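Local coordinates for type III secretion system effector protein ExoU (Pseudomonas fluorescens, PDB 4QMK) that probably acts as a patatin-like phospholipase effector, delivered by type III secretion and directed to the plasma membrane through phosphatidylinositol 4,5-bisphosphate, at residues Gly75-Ile79 with Phe394-Leu398; Arg193-Leu197 with Leu219-Ala225; Gln242-Thr246 with Val258-Ala262; Ile245-Phe251 with Ser277-Gly282. One frame throughout, in Å; residues are numbered along the deposited sequence.

Contact 1. Residues Gly75-Ile79 with Phe394-Leu398; sequences GAKGI and FRGLL
A76 and L397 meet through apolar groups. The CB methyl of A76 meets one branch of L397, with CD2 3.3 Å from A76 CB. The other branch, CD1, turns to I79 and lies 4.1 Å from I79 CG2. L397 can reach both because its CG stands opposite the carbonyl carbon (chi1 -65°), which sends the fork out over the backbone of A76. M406 also touches L397 and I79. I79 rests further on K411 and L414 of helix 408-431.

The segment 75-79 follows strand 68-72 and leads into helix 81-90. Its sequence belongs to the glycine-rich loop of patatin-like phospholipases. In relatives the backbone of this loop helps to form the oxyanion hole, and the same is probable here. The side chain of K77 lies near the putative nucleophile elbow. The short 3-10 turn is closed by a backbone bond, with G78 N 2.8 Å from G75 O.

The second kind of contact uses the aliphatic part of K77. Its CG sits between the backbone N and the carbonyl carbon (chi1 39°). This brings the chain alongside the L397 carbonyl, and K77 CG comes 3.4 Å from L397 O. Further out, K77 CE is 3.3 Å from CD2 of L398, and the two side chains cross at about a right angle.

No hydrogen bond joins the two segments. I79 O instead accepts a bond from NE2 of Q415, on helix 408-431. Residues 399-403, just after L398, are not modelled.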
loop_
_atom_site.group_PDB
_atom_site.type_symbol
_atom_site.label_atom_id
_atom_site.label_comp_id
_atom_site.label_asym_id
_atom_site.label_seq_id
_atom_site.Cartn_x
_atom_site.Cartn_y
_atom_site.Cartn_z
ATOM N N GLY A 75 17.680 18.984 -18.271
ATOM C CA GLY A 75 17.397 18.237 -19.477
ATOM C C GLY A 75 18.552 18.310 -20.449
ATOM O O GLY A 75 19.366 17.399 -20.532
ATOM N N ALA A 76 18.633 19.422 -21.158
ATOM C CA ALA A 76 19.632 19.582 -22.192
ATOM C C ALA A 76 21.055 19.344 -21.651
ATOM O O ALA A 76 21.856 18.626 -22.278
ATOM C CB ALA A 76 19.506 20.959 -22.809
ATOM N N LYS A 77 21.371 19.918 -20.488
ATOM C CA LYS A 77 22.716 19.735 -19.916
ATOM C C LYS A 77 22.991 18.255 -19.553
ATOM O O LYS A 77 24.125 17.825 -19.494
ATOM C CB LYS A 77 22.984 20.673 -18.736
ATOM C CG LYS A 77 21.823 20.912 -17.771
ATOM C CD LYS A 77 22.355 21.594 -16.505
ATOM C CE LYS A 77 21.318 22.271 -15.616
ATOM N NZ LYS A 77 20.537 21.328 -14.769
ATOM N N GLY A 78 21.942 17.474 -19.384
ATOM C CA GLY A 78 22.106 16.079 -19.135
ATOM C C GLY A 78 22.883 15.356 -20.218
ATOM O O GLY A 78 23.279 14.215 -20.027
ATOM N N ILE A 79 23.123 16.005 -21.343
ATOM C CA ILE A 79 23.773 15.360 -22.443
ATOM C C ILE A 79 25.193 15.148 -22.070
ATOM O O ILE A 79 25.853 14.338 -22.680
ATOM C CB ILE A 79 23.613 16.173 -23.790
ATOM C CG1 ILE A 79 24.312 15.473 -24.962
ATOM C CG2 ILE A 79 24.181 17.578 -23.698
ATOM C CD1 ILE A 79 23.723 14.108 -25.227
ATOM N N PHE A 394 28.435 25.745 -24.234
ATOM C CA PHE A 394 27.075 25.268 -24.181
ATOM C C PHE A 394 26.318 25.639 -22.899
ATOM O O PHE A 394 25.283 25.017 -22.608
ATOM C CB PHE A 394 27.043 23.784 -24.426
ATOM C CG PHE A 394 27.782 23.372 -25.655
ATOM C CD1 PHE A 394 27.224 23.568 -26.913
ATOM C CD2 PHE A 394 29.031 22.753 -25.552
ATOM C CE1 PHE A 394 27.913 23.180 -28.050
ATOM C CE2 PHE A 394 29.722 22.338 -26.689
ATOM C CZ PHE A 394 29.161 22.552 -27.940
ATOM N N ARG A 395 26.778 26.688 -22.192
ATOM C CA ARG A 395 26.074 27.204 -20.977
ATOM C C ARG A 395 24.578 27.533 -21.172
ATOM O O ARG A 395 23.797 27.420 -20.233
ATOM C CB ARG A 395 26.821 28.384 -20.337
ATOM C CG ARG A 395 27.897 27.903 -19.375
ATOM C CD ARG A 395 28.566 29.006 -18.567
ATOM N NE ARG A 395 29.875 29.373 -19.102
ATOM C CZ ARG A 395 30.115 30.392 -19.925
ATOM N NH1 ARG A 395 29.145 31.186 -20.352
ATOM N NH2 ARG A 395 31.345 30.617 -20.334
ATOM N N GLY A 396 24.176 27.896 -22.383
ATOM C CA GLY A 396 22.747 28.044 -22.708
ATOM C C GLY A 396 21.901 26.794 -22.428
ATOM O O GLY A 396 20.678 26.895 -22.245
ATOM N N LEU A 397 22.530 25.612 -22.400
ATOM C CA LEU A 397 21.833 24.388 -21.993
ATOM C C LEU A 397 21.323 24.477 -20.523
ATOM O O LEU A 397 21.061 23.436 -19.900
ATOM C CB LEU A 397 22.751 23.149 -22.135
ATOM C CG LEU A 397 23.221 22.734 -23.548
ATOM C CD1 LEU A 397 24.315 21.664 -23.501
ATOM C CD2 LEU A 397 22.061 22.264 -24.421
ATOM N N LEU A 398 21.190 25.695 -19.974
ATOM C CA LEU A 398 20.699 25.889 -18.604
ATOM C C LEU A 398 19.309 26.535 -18.590
ATOM O O LEU A 398 18.708 26.780 -19.646
ATOM C CB LEU A 398 21.700 26.742 -17.804
ATOM C CG LEU A 398 23.097 26.128 -17.543
ATOM C CD1 LEU A 398 24.135 27.167 -17.113
ATOM C CD2 LEU A 398 23.036 24.986 -16.533
#

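Contact 2. Residues Arg193-Leu197 with Leu219-Ala225; sequences RQSIL and LSAGGGA
R193 reaches across from helix 183-201 to the end of helix 210-221. Its CG leaves CB on the side opposite the backbone N (chi1 -155°), and the chain then slides past L219 in the opposite direction. CG passes L219 O at 3.7 Å. CD comes closer, with 3.1 Å between R193 CD and L219 O. NE still passes L219 O. At chi3 (-27°) the chain bends, and the guanidinium group swings toward the turn that follows the helix. CZ lies near the oxygens of G222 and G223. There NH2 gives a weak hydrogen bond to G223 O, 2.8 Å away, with an N-H...O angle of 125°. G223 O lies at the guanidinium edge, near its plane. G222 O is 3.1 Å from the same R193 NH2. The other nitrogen, NH1, is bonded to OD1 of N190, one turn back.

Beside the arginine, helix 183-201 of this patatin-like domain packs through apolar groups on the end of helix 210-221 and on the loop after it. I196 forks: CG2 lies 3.8 Å from L219 CD1, and CD1 lies 3.7 Å from A225 CB. L197 adds its CD2, 4.2 Å from L219 CB.

G222 leaves the helix with positive phi, and the chain turns and brings both carbonyl oxygens close to R193 NH2. A cationic group at a helix C-terminus is probably favoured by the helix dipole, although its direct bond here is weak.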
loop_
_atom_site.group_PDB
_atom_site.type_symbol
_atom_site.label_atom_id
_atom_site.label_comp_id
_atom_site.label_asym_id
_atom_site.label_seq_id
_atom_site.Cartn_x
_atom_site.Cartn_y
_atom_site.Cartn_z
ATOM N N ARG A 193 13.359 -2.203 -17.887
ATOM C CA ARG A 193 12.912 -3.623 -17.996
ATOM C C ARG A 193 13.958 -4.465 -18.751
ATOM O O ARG A 193 14.476 -5.467 -18.214
ATOM C CB ARG A 193 11.561 -3.718 -18.737
ATOM C CG ARG A 193 10.715 -4.943 -18.410
ATOM C CD ARG A 193 9.580 -5.235 -19.406
ATOM N NE ARG A 193 9.081 -4.064 -20.112
ATOM C CZ ARG A 193 8.158 -3.202 -19.673
ATOM N NH1 ARG A 193 7.820 -2.176 -20.447
ATOM N NH2 ARG A 193 7.568 -3.337 -18.487
ATOM N N GLN A 194 14.260 -4.059 -19.993
ATOM C CA GLN A 194 15.192 -4.792 -20.837
ATOM C C GLN A 194 16.495 -4.980 -20.095
ATOM O O GLN A 194 16.914 -6.115 -19.844
ATOM C CB GLN A 194 15.329 -4.065 -22.164
ATOM C CG GLN A 194 16.608 -4.223 -22.959
ATOM C CD GLN A 194 16.476 -3.542 -24.319
ATOM O OE1 GLN A 194 15.639 -2.643 -24.512
ATOM N NE2 GLN A 194 17.286 -3.978 -25.275
ATOM N N SER A 195 17.061 -3.864 -19.642
ATOM C CA SER A 195 18.314 -3.865 -18.872
ATOM C C SER A 195 18.265 -4.796 -17.689
ATOM O O SER A 195 19.155 -5.615 -17.522
ATOM C CB SER A 195 18.614 -2.471 -18.389
ATOM O OG SER A 195 19.653 -2.501 -17.447
ATOM N N ILE A 196 17.206 -4.704 -16.893
ATOM C CA ILE A 196 17.062 -5.555 -15.713
ATOM C C ILE A 196 16.956 -7.034 -16.059
ATOM O O ILE A 196 17.617 -7.884 -15.456
ATOM C CB ILE A 196 15.826 -5.173 -14.909
ATOM C CG1 ILE A 196 16.093 -3.915 -14.107
ATOM C CG2 ILE A 196 15.442 -6.280 -13.946
ATOM C CD1 ILE A 196 14.861 -3.331 -13.456
ATOM N N LEU A 197 16.118 -7.358 -17.037
ATOM C CA LEU A 197 15.960 -8.754 -17.442
ATOM C C LEU A 197 17.292 -9.347 -17.878
ATOM O O LEU A 197 17.669 -10.435 -17.424
ATOM C CB LEU A 197 14.913 -8.894 -18.542
ATOM C CG LEU A 197 13.492 -8.623 -18.054
ATOM C CD1 LEU A 197 12.472 -8.759 -19.169
ATOM C CD2 LEU A 197 13.096 -9.514 -16.898
ATOM N N LEU A 219 7.907 -8.586 -14.623
ATOM C CA LEU A 219 8.406 -7.663 -15.641
ATOM C C LEU A 219 8.216 -8.161 -17.074
ATOM O O LEU A 219 7.916 -7.377 -17.970
ATOM C CB LEU A 219 9.877 -7.341 -15.380
ATOM C CG LEU A 219 10.151 -6.531 -14.095
ATOM C CD1 LEU A 219 11.640 -6.427 -13.828
ATOM C CD2 LEU A 219 9.528 -5.154 -14.158
ATOM N N SER A 220 8.381 -9.475 -17.267
ATOM C CA SER A 220 8.219 -10.113 -18.583
ATOM C C SER A 220 6.855 -9.807 -19.151
ATOM O O SER A 220 6.745 -9.338 -20.284
ATOM C CB SER A 220 8.401 -11.612 -18.486
ATOM O OG SER A 220 9.674 -11.900 -17.976
ATOM N N ALA A 221 5.821 -10.058 -18.356
ATOM C CA ALA A 221 4.451 -9.751 -18.753
ATOM C C ALA A 221 4.369 -8.346 -19.346
ATOM O O ALA A 221 3.885 -8.140 -20.467
ATOM C CB ALA A 221 3.527 -9.859 -17.558
ATOM N N GLY A 222 4.898 -7.386 -18.612
ATOM C CA GLY A 222 4.838 -6.003 -19.044
ATOM C C GLY A 222 4.766 -5.006 -17.913
ATOM O O GLY A 222 4.493 -3.845 -18.164
ATOM N N GLY A 223 4.992 -5.459 -16.672
ATOM C CA GLY A 223 5.010 -4.582 -15.500
ATOM C C GLY A 223 6.313 -3.803 -15.433
ATOM O O GLY A 223 7.344 -4.254 -15.904
ATOM N N GLY A 224 6.266 -2.606 -14.891
ATOM C CA GLY A 224 7.461 -1.771 -14.807
ATOM C C GLY A 224 8.173 -2.013 -13.506
ATOM O O GLY A 224 7.580 -2.511 -12.560
ATOM N N ALA A 225 9.451 -1.677 -13.447
ATOM C CA ALA A 225 10.189 -1.809 -12.194
ATOM C C ALA A 225 9.739 -0.763 -11.154
ATOM O O ALA A 225 9.432 0.391 -11.499
ATOM C CB ALA A 225 11.675 -1.659 -12.442
#

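Contact 3. Residues Gln242-Thr246 with Val258-Ala262; sequences QLNIT and VVFNA
N244 and N261 lie side by side and point the same way across a beta hairpin. The hairpin is made by strands 242-251 and 254-260, at one edge of the mixed sheet in the patatin-like domain. The two amide planes are turned 77° apart. ND2 of N261 gives a hydrogen bond to OD1 of N244, 3.1 Å away. The acceptor lies in the amide plane of N261, and the donor sits nearly in line with the C=O bond of N244. N261 CG stands between its backbone N and carbonyl carbon (chi1 63°), which sets its amide beside N244. OD1 of N261 accepts a bond from the backbone N of L264, just after the segment.

I245 and F260 project from the other face of the sheet. Their side chains slant across one another, with I245 CG2 4.2 Å from F260 CD2. Both pack on helix 270-278. Their backbones form an antiparallel hydrogen-bonded pair: I245 N is 3.0 Å from F260 O, and F260 N is 2.8 Å from I245 O.

T246 and V259 follow as a non-hydrogen-bonded pair, with side chains on the face opposite I245 and F260. Here T246 CA makes a CA-H...O contact with V258 O at 3.4 Å. Past N261, a water links the two backbones: it donates to L243 O and accepts from A262 N, 2.8 Å away.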
loop_
_atom_site.group_PDB
_atom_site.type_symbol
_atom_site.label_atom_id
_atom_site.label_comp_id
_atom_site.label_asym_id
_atom_site.label_seq_id
_atom_site.Cartn_x
_atom_site.Cartn_y
_atom_site.Cartn_z
ATOM N N GLN A 242 20.018 0.809 -5.856
ATOM C CA GLN A 242 18.804 1.399 -5.290
ATOM C C GLN A 242 18.654 2.766 -5.899
ATOM O O GLN A 242 19.638 3.335 -6.401
ATOM C CB GLN A 242 18.880 1.521 -3.798
ATOM C CG GLN A 242 19.099 0.205 -3.110
ATOM C CD GLN A 242 19.329 0.404 -1.655
ATOM O OE1 GLN A 242 18.644 1.183 -1.004
ATOM N NE2 GLN A 242 20.324 -0.246 -1.144
ATOM N N LEU A 243 17.449 3.305 -5.851
ATOM C CA LEU A 243 17.190 4.568 -6.534
ATOM C C LEU A 243 16.406 5.516 -5.675
ATOM O O LEU A 243 15.452 5.090 -5.017
ATOM C CB LEU A 243 16.413 4.296 -7.812
ATOM C CG LEU A 243 15.893 5.498 -8.623
ATOM C CD1 LEU A 243 17.049 6.288 -9.197
ATOM C CD2 LEU A 243 15.015 5.005 -9.742
ATOM N N ASN A 244 16.825 6.788 -5.685
ATOM C CA ASN A 244 16.069 7.893 -5.127
ATOM C C ASN A 244 15.795 8.860 -6.219
ATOM O O ASN A 244 16.705 9.369 -6.846
ATOM C CB ASN A 244 16.896 8.698 -4.153
ATOM C CG ASN A 244 17.007 8.051 -2.870
ATOM O OD1 ASN A 244 16.095 8.076 -2.094
ATOM N ND2 ASN A 244 18.108 7.428 -2.641
ATOM N N ILE A 245 14.547 9.202 -6.386
ATOM C CA ILE A 245 14.180 10.238 -7.269
ATOM C C ILE A 245 13.642 11.386 -6.401
ATOM O O ILE A 245 12.803 11.193 -5.513
ATOM C CB ILE A 245 13.167 9.739 -8.263
ATOM C CG1 ILE A 245 13.876 8.790 -9.166
ATOM C CG2 ILE A 245 12.580 10.909 -9.060
ATOM C CD1 ILE A 245 13.086 8.416 -10.410
ATOM N N THR A 246 14.129 12.578 -6.671
ATOM C CA THR A 246 13.838 13.727 -5.838
ATOM C C THR A 246 13.482 14.944 -6.619
ATOM O O THR A 246 13.801 15.056 -7.781
ATOM C CB THR A 246 15.094 14.034 -5.018
ATOM O OG1 THR A 246 15.351 12.899 -4.180
ATOM C CG2 THR A 246 14.900 15.223 -4.143
ATOM N N VAL A 258 9.860 16.717 -2.803
ATOM C CA VAL A 258 9.172 15.498 -3.130
ATOM C C VAL A 258 10.234 14.399 -3.174
ATOM O O VAL A 258 11.318 14.615 -3.702
ATOM C CB VAL A 258 8.495 15.643 -4.468
ATOM C CG1 VAL A 258 7.757 14.390 -4.853
ATOM C CG2 VAL A 258 7.562 16.815 -4.423
ATOM N N VAL A 259 9.955 13.241 -2.598
ATOM C CA VAL A 259 10.956 12.141 -2.562
ATOM C C VAL A 259 10.335 10.766 -2.806
ATOM O O VAL A 259 9.437 10.327 -2.081
ATOM C CB VAL A 259 11.667 12.109 -1.184
ATOM C CG1 VAL A 259 12.683 10.976 -1.106
ATOM C CG2 VAL A 259 12.307 13.459 -0.888
ATOM N N PHE A 260 10.791 10.114 -3.846
ATOM C CA PHE A 260 10.362 8.775 -4.146
ATOM C C PHE A 260 11.551 7.862 -3.894
ATOM O O PHE A 260 12.646 8.171 -4.312
ATOM C CB PHE A 260 9.998 8.672 -5.606
ATOM C CG PHE A 260 8.864 9.563 -6.038
ATOM C CD1 PHE A 260 7.554 9.202 -5.785
ATOM C CD2 PHE A 260 9.104 10.673 -6.741
ATOM C CE1 PHE A 260 6.506 10.017 -6.152
ATOM C CE2 PHE A 260 8.072 11.503 -7.137
ATOM C CZ PHE A 260 6.771 11.175 -6.833
ATOM N N ASN A 261 11.336 6.749 -3.229
ATOM C CA ASN A 261 12.362 5.734 -2.983
ATOM C C ASN A 261 11.740 4.468 -2.334
ATOM O O ASN A 261 10.521 4.409 -2.108
ATOM C CB ASN A 261 13.469 6.294 -2.105
ATOM C CG ASN A 261 12.983 6.711 -0.694
ATOM O OD1 ASN A 261 11.958 6.227 -0.167
ATOM N ND2 ASN A 261 13.714 7.625 -0.101
ATOM N N ALA A 262 12.554 3.477 -2.001
ATOM C CA ALA A 262 11.999 2.209 -1.503
ATOM C C ALA A 262 11.324 2.330 -0.148
ATOM O O ALA A 262 10.419 1.554 0.175
ATOM C CB ALA A 262 13.053 1.137 -1.462
HETATM O O HOH W 1 15.099 3.483 -3.147
#

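Contact 4. Residues Ile245-Phe251 with Ser277-Gly282; sequences ITGTGMF and SGALPG
S277 has its OG swung opposite the backbone N (chi1 174°), which places the hydroxyl 3.0 Å from T246 O. F251 has its ring opposite the carbonyl carbon (chi1 -62°), which turns one ring face to P281. The contact joins strand 242-251 of the patatin-like alpha/beta domain to the end of helix 270-278 and the loop after it. S104 O is a second acceptor within reach of S277 OG. S104 is the serine of the putative nucleophile elbow, so S277 sits between this strand and that turn. I245 CG2 touches S277 CB at 3.4 Å.

Further along, glycines let the loop lie close on the strand. L280 CD1 is 3.7 Å from G247 C, and L280 CB is 3.9 Å from G249 CA. P281 sets its ring over one face of F251 in a CH-pi contact: P281 CG is 4.2 Å from the ring centroid, 27° off the normal. Both residues also touch S149 of helix 140-157, which covers this end. L280 CD2 adds an apolar touch at F251 CZ. One backbone bond ties the loop down: M250 N donates to P281 O at 2.7 Å.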
loop_
_atom_site.group_PDB
_atom_site.type_symbol
_atom_site.label_atom_id
_atom_site.label_comp_id
_atom_site.label_asym_id
_atom_site.label_seq_id
_atom_site.Cartn_x
_atom_site.Cartn_y
_atom_site.Cartn_z
ATOM N N ILE A 245 14.547 9.202 -6.386
ATOM C CA ILE A 245 14.180 10.238 -7.269
ATOM C C ILE A 245 13.642 11.386 -6.401
ATOM O O ILE A 245 12.803 11.193 -5.513
ATOM C CB ILE A 245 13.167 9.739 -8.263
ATOM C CG1 ILE A 245 13.876 8.790 -9.166
ATOM C CG2 ILE A 245 12.580 10.909 -9.060
ATOM C CD1 ILE A 245 13.086 8.416 -10.410
ATOM N N THR A 246 14.129 12.578 -6.671
ATOM C CA THR A 246 13.838 13.727 -5.838
ATOM C C THR A 246 13.482 14.944 -6.619
ATOM O O THR A 246 13.801 15.056 -7.781
ATOM C CB THR A 246 15.094 14.034 -5.018
ATOM O OG1 THR A 246 15.351 12.899 -4.180
ATOM C CG2 THR A 246 14.900 15.223 -4.143
ATOM N N GLY A 247 12.817 15.877 -5.983
ATOM C CA GLY A 247 12.561 17.145 -6.632
ATOM C C GLY A 247 11.869 18.143 -5.792
ATOM O O GLY A 247 11.340 17.812 -4.741
ATOM N N THR A 248 11.810 19.356 -6.281
ATOM C CA THR A 248 11.216 20.413 -5.502
ATOM C C THR A 248 10.170 21.149 -6.277
ATOM O O THR A 248 10.452 21.680 -7.323
ATOM C CB THR A 248 12.294 21.407 -5.106
ATOM O OG1 THR A 248 13.339 20.693 -4.422
ATOM C CG2 THR A 248 11.717 22.494 -4.219
ATOM N N GLY A 249 8.972 21.208 -5.745
ATOM C CA GLY A 249 7.893 21.876 -6.399
ATOM C C GLY A 249 7.405 23.024 -5.576
ATOM O O GLY A 249 7.767 23.165 -4.434
ATOM N N MET A 250 6.566 23.850 -6.185
ATOM C CA MET A 250 5.920 24.954 -5.507
ATOM C C MET A 250 4.433 24.647 -5.359
ATOM O O MET A 250 3.726 24.474 -6.329
ATOM C CB MET A 250 6.159 26.246 -6.263
ATOM C CG MET A 250 7.428 26.965 -5.832
ATOM S SD MET A 250 7.199 27.904 -4.293
ATOM C CE MET A 250 8.882 28.382 -4.052
ATOM N N PHE A 251 3.937 24.653 -4.128
ATOM C CA PHE A 251 2.590 24.276 -3.849
ATOM C C PHE A 251 2.032 25.281 -2.886
ATOM O O PHE A 251 2.486 25.351 -1.749
ATOM C CB PHE A 251 2.593 22.906 -3.207
ATOM C CG PHE A 251 3.151 21.787 -4.089
ATOM C CD1 PHE A 251 2.340 21.123 -5.003
ATOM C CD2 PHE A 251 4.434 21.341 -3.920
ATOM C CE1 PHE A 251 2.820 20.077 -5.760
ATOM C CE2 PHE A 251 4.929 20.301 -4.679
ATOM C CZ PHE A 251 4.125 19.671 -5.602
ATOM N N SER A 277 8.841 13.856 -11.190
ATOM C CA SER A 277 9.974 14.580 -10.732
ATOM C C SER A 277 10.325 15.676 -11.674
ATOM O O SER A 277 10.541 16.793 -11.274
ATOM C CB SER A 277 11.136 13.627 -10.555
ATOM O OG SER A 277 12.300 14.330 -10.243
ATOM N N GLY A 278 10.359 15.363 -12.957
ATOM C CA GLY A 278 10.744 16.338 -13.943
ATOM C C GLY A 278 9.735 17.446 -14.189
ATOM O O GLY A 278 10.095 18.493 -14.666
ATOM N N ALA A 279 8.472 17.215 -13.870
ATOM C CA ALA A 279 7.432 18.188 -14.136
ATOM C C ALA A 279 6.997 18.965 -12.964
ATOM O O ALA A 279 5.881 19.474 -12.994
ATOM C CB ALA A 279 6.199 17.462 -14.571
ATOM N N LEU A 280 7.732 18.987 -11.864
ATOM C CA LEU A 280 7.159 19.700 -10.686
ATOM C C LEU A 280 6.795 21.193 -10.947
ATOM O O LEU A 280 7.497 21.905 -11.680
ATOM C CB LEU A 280 8.029 19.501 -9.472
ATOM C CG LEU A 280 7.970 18.042 -9.112
ATOM C CD1 LEU A 280 9.137 17.654 -8.275
ATOM C CD2 LEU A 280 6.698 17.779 -8.380
ATOM N N PRO A 281 5.638 21.635 -10.410
ATOM C CA PRO A 281 5.177 22.992 -10.629
ATOM C C PRO A 281 6.104 24.025 -10.021
ATOM O O PRO A 281 6.586 23.824 -8.891
ATOM C CB PRO A 281 3.837 23.028 -9.868
ATOM C CG PRO A 281 3.978 22.014 -8.791
ATOM C CD PRO A 281 4.762 20.926 -9.452
ATOM N N GLY A 282 6.418 25.049 -10.802
ATOM C CA GLY A 282 7.045 26.268 -10.319
ATOM C C GLY A 282 5.844 27.107 -9.959
ATOM O O GLY A 282 5.917 28.027 -9.152
HETATM O O HOH W 2 9.548 22.562 -10.541
#

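Contacts 3 and 4 share I245 and T246 and both use strand 242-251. Contact 3 pairs it with its hairpin partner, and contact 4 sets a helix end and loop against it. They touch, with V258 N 2.7 Å from G247 O in a probable hydrogen bond. Both are partly buried and combine backbone bonds with apolar packing. Contact 2 is also partly buried, but it sets one helix against the end of another and the loop after it, with apolar packing beside an arginine close to backbone oxygens. Contact 1 is a surface contact without cross-segment hydrogen bonds. It joins parts far apart in sequence, and its centre is about 30 Å from that of contact 2.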